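Local coordinates for protein aminoglycoside phosphotransferase (Alicyclobacillus acidocaldarius subsp. acidocaldarius, PDB 4PDY) that probably acts as a transferase of the aminoglycoside phosphotransferase type and holds a histidine molecule in a pocket in this crystal, at residues Pro251-Met256 / Tyr292-Ala297. Residues are numbered along the deposited sequence; the frame is centred on the assembly and turned at random. Where two conformers were deposited one is given.
Sequences PRALDM and YRAVEA
V295 CG2 bridges A253 and M256, the latter a selenomethionine: the methyl lies 3.9 Å from A253 CB and 3.9 Å from M256 SE. Its position follows from chi1 of 168°, which turns CG1 anti to the backbone N and sets CG2 beside that N. Traced outward, M256 starts with CB, 4.2 Å from V295 CG2; CG and SE continue the extended chain, and SE reaches the same methyl, the side chain crossing that of V295 at roughly a right angle. At chi3, -50°, the chain bends and turns CE aside. M256 was deposited in two conformers, so its SE contact describes one of them; the A253 contact is independent of that choice. A second, smaller contact sets A253 CB against A294 CB at 4.0 Å. All four touching residues are buried, and no hydrogen bond spans the pair, so the evidence points to purely apolar packing.

The CA atoms of A253 and V295, the nearest backbone pair, are 5.5 Å apart, and the segment axes approach to an ordinary 9.1 Å, inclined at -51°. Nearby, R252 forms a salt bridge with E291, while D255 accepts the backbone N-H groups of H223 and L224, consistent with bracing the family's catalytic loop. This apolar helix-helix contact thus joins helices 252-266 and 289-300, consistent with the helical lobe of a protein-kinase-like fold.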
loop_
_atom_site.group_PDB
_atom_site.type_symbol
_atom_site.label_atom_id
_atom_site.label_comp_id
_atom_site.label_asym_id
_atom_site.label_seq_id
_atom_site.Cartn_x
_atom_site.Cartn_y
_atom_site.Cartn_z
ATOM N N PRO A 251 3.330 -6.012 11.016
ATOM C CA PRO A 251 2.215 -6.922 11.188
ATOM C C PRO A 251 1.418 -7.074 9.902
ATOM O O PRO A 251 1.156 -6.092 9.221
ATOM C CB PRO A 251 1.385 -6.253 12.281
ATOM C CG PRO A 251 2.376 -5.470 13.077
ATOM C CD PRO A 251 3.324 -4.941 12.028
ATOM N N ARG A 252 0.997 -8.304 9.638
ATOM C CA ARG A 252 0.236 -8.633 8.449
ATOM C C ARG A 252 -1.016 -7.780 8.282
ATOM O O ARG A 252 -1.419 -7.455 7.156
ATOM C CB ARG A 252 -0.095 -10.121 8.446
ATOM C CG ARG A 252 -0.638 -10.619 7.132
ATOM C CD ARG A 252 -0.718 -12.122 7.053
ATOM N NE ARG A 252 -1.840 -12.643 7.846
ATOM C CZ ARG A 252 -2.491 -13.773 7.587
ATOM N NH1 ARG A 252 -2.144 -14.533 6.543
ATOM N NH2 ARG A 252 -3.518 -14.141 8.344
ATOM N N ALA A 253 -1.642 -7.393 9.380
ATOM C CA ALA A 253 -2.817 -6.554 9.347
ATOM C C ALA A 253 -2.626 -5.252 8.562
ATOM O O ALA A 253 -3.604 -4.685 8.049
ATOM C CB ALA A 253 -3.260 -6.234 10.783
ATOM N N LEU A 254 -1.399 -4.736 8.513
ATOM C CA LEU A 254 -1.174 -3.499 7.760
ATOM C C LEU A 254 -1.434 -3.676 6.262
ATOM O O LEU A 254 -2.193 -2.908 5.695
ATOM C CB LEU A 254 0.219 -2.961 7.983
ATOM C CG LEU A 254 0.518 -2.395 9.380
ATOM C CD1 LEU A 254 1.934 -1.860 9.439
ATOM C CD2 LEU A 254 -0.476 -1.312 9.771
ATOM N N ASP A 255 -0.855 -4.704 5.656
ATOM C CA ASP A 255 -1.113 -4.953 4.247
ATOM C C ASP A 255 -2.588 -5.305 4.046
ATOM O O ASP A 255 -3.210 -4.863 3.078
ATOM C CB ASP A 255 -0.218 -6.083 3.721
ATOM C CG ASP A 255 1.152 -5.606 3.163
ATOM O OD1 ASP A 255 1.425 -4.384 3.015
ATOM O OD2 ASP A 255 1.983 -6.521 2.905
HETATM N N MSE A 256 -3.156 -6.103 4.949
HETATM C CA MSE A 256 -4.544 -6.505 4.797
HETATM C C MSE A 256 -5.485 -5.322 4.841
HETATM O O MSE A 256 -6.369 -5.188 3.990
HETATM C CB MSE A 256 -4.873 -7.567 5.842
HETATM C CG MSE A 256 -6.145 -8.309 5.472
HETATM SE SE MSE A 256 -6.612 -9.586 6.871
HETATM C CE MSE A 256 -4.980 -10.622 7.232
ATOM N N TYR A 292 -8.270 -9.903 12.932
ATOM C CA TYR A 292 -9.462 -9.225 12.417
ATOM C C TYR A 292 -9.671 -7.912 13.149
ATOM O O TYR A 292 -10.031 -6.905 12.575
ATOM C CB TYR A 292 -10.710 -10.074 12.566
ATOM C CG TYR A 292 -10.976 -11.091 11.498
ATOM C CD1 TYR A 292 -11.372 -10.677 10.227
ATOM C CD2 TYR A 292 -10.860 -12.449 11.740
ATOM C CE1 TYR A 292 -11.658 -11.589 9.231
ATOM C CE2 TYR A 292 -11.140 -13.374 10.748
ATOM C CZ TYR A 292 -11.525 -12.931 9.482
ATOM O OH TYR A 292 -11.812 -13.804 8.447
ATOM N N ARG A 293 -9.517 -7.948 14.478
ATOM C CA ARG A 293 -9.792 -6.738 15.266
ATOM C C ARG A 293 -8.789 -5.623 14.978
ATOM O O ARG A 293 -9.161 -4.455 14.960
ATOM C CB ARG A 293 -9.860 -7.065 16.757
ATOM C CG ARG A 293 -10.890 -8.139 17.035
ATOM C CD ARG A 293 -11.959 -7.737 18.004
ATOM N NE ARG A 293 -11.415 -7.259 19.263
ATOM C CZ ARG A 293 -12.009 -6.354 20.031
ATOM N NH1 ARG A 293 -11.422 -5.973 21.152
ATOM N NH2 ARG A 293 -13.188 -5.831 19.689
ATOM N N ALA A 294 -7.523 -5.982 14.771
ATOM C CA ALA A 294 -6.525 -4.995 14.355
ATOM C C ALA A 294 -6.891 -4.362 13.002
ATOM O O ALA A 294 -6.777 -3.158 12.820
ATOM C CB ALA A 294 -5.149 -5.622 14.283
ATOM N N VAL A 295 -7.330 -5.193 12.054
ATOM C CA VAL A 295 -7.784 -4.700 10.759
ATOM C C VAL A 295 -9.001 -3.781 10.953
ATOM O O VAL A 295 -9.067 -2.715 10.361
ATOM C CB VAL A 295 -8.115 -5.874 9.811
ATOM C CG1 VAL A 295 -8.851 -5.370 8.583
ATOM C CG2 VAL A 295 -6.854 -6.614 9.401
ATOM N N GLU A 296 -9.951 -4.177 11.818
ATOM C CA GLU A 296 -11.085 -3.315 12.073
ATOM C C GLU A 296 -10.673 -1.956 12.661
ATOM O O GLU A 296 -11.262 -0.926 12.322
ATOM C CB GLU A 296 -12.043 -3.971 13.058
ATOM C CG GLU A 296 -12.789 -5.173 12.507
ATOM C CD GLU A 296 -13.750 -5.734 13.533
ATOM O OE1 GLU A 296 -13.298 -6.360 14.524
ATOM O OE2 GLU A 296 -14.960 -5.522 13.348
ATOM N N ALA A 297 -9.692 -1.960 13.561
ATOM C CA ALA A 297 -9.221 -0.711 14.156
ATOM C C ALA A 297 -8.748 0.262 13.078
ATOM O O ALA A 297 -9.067 1.466 13.081
ATOM C CB ALA A 297 -8.080 -0.975 15.133
#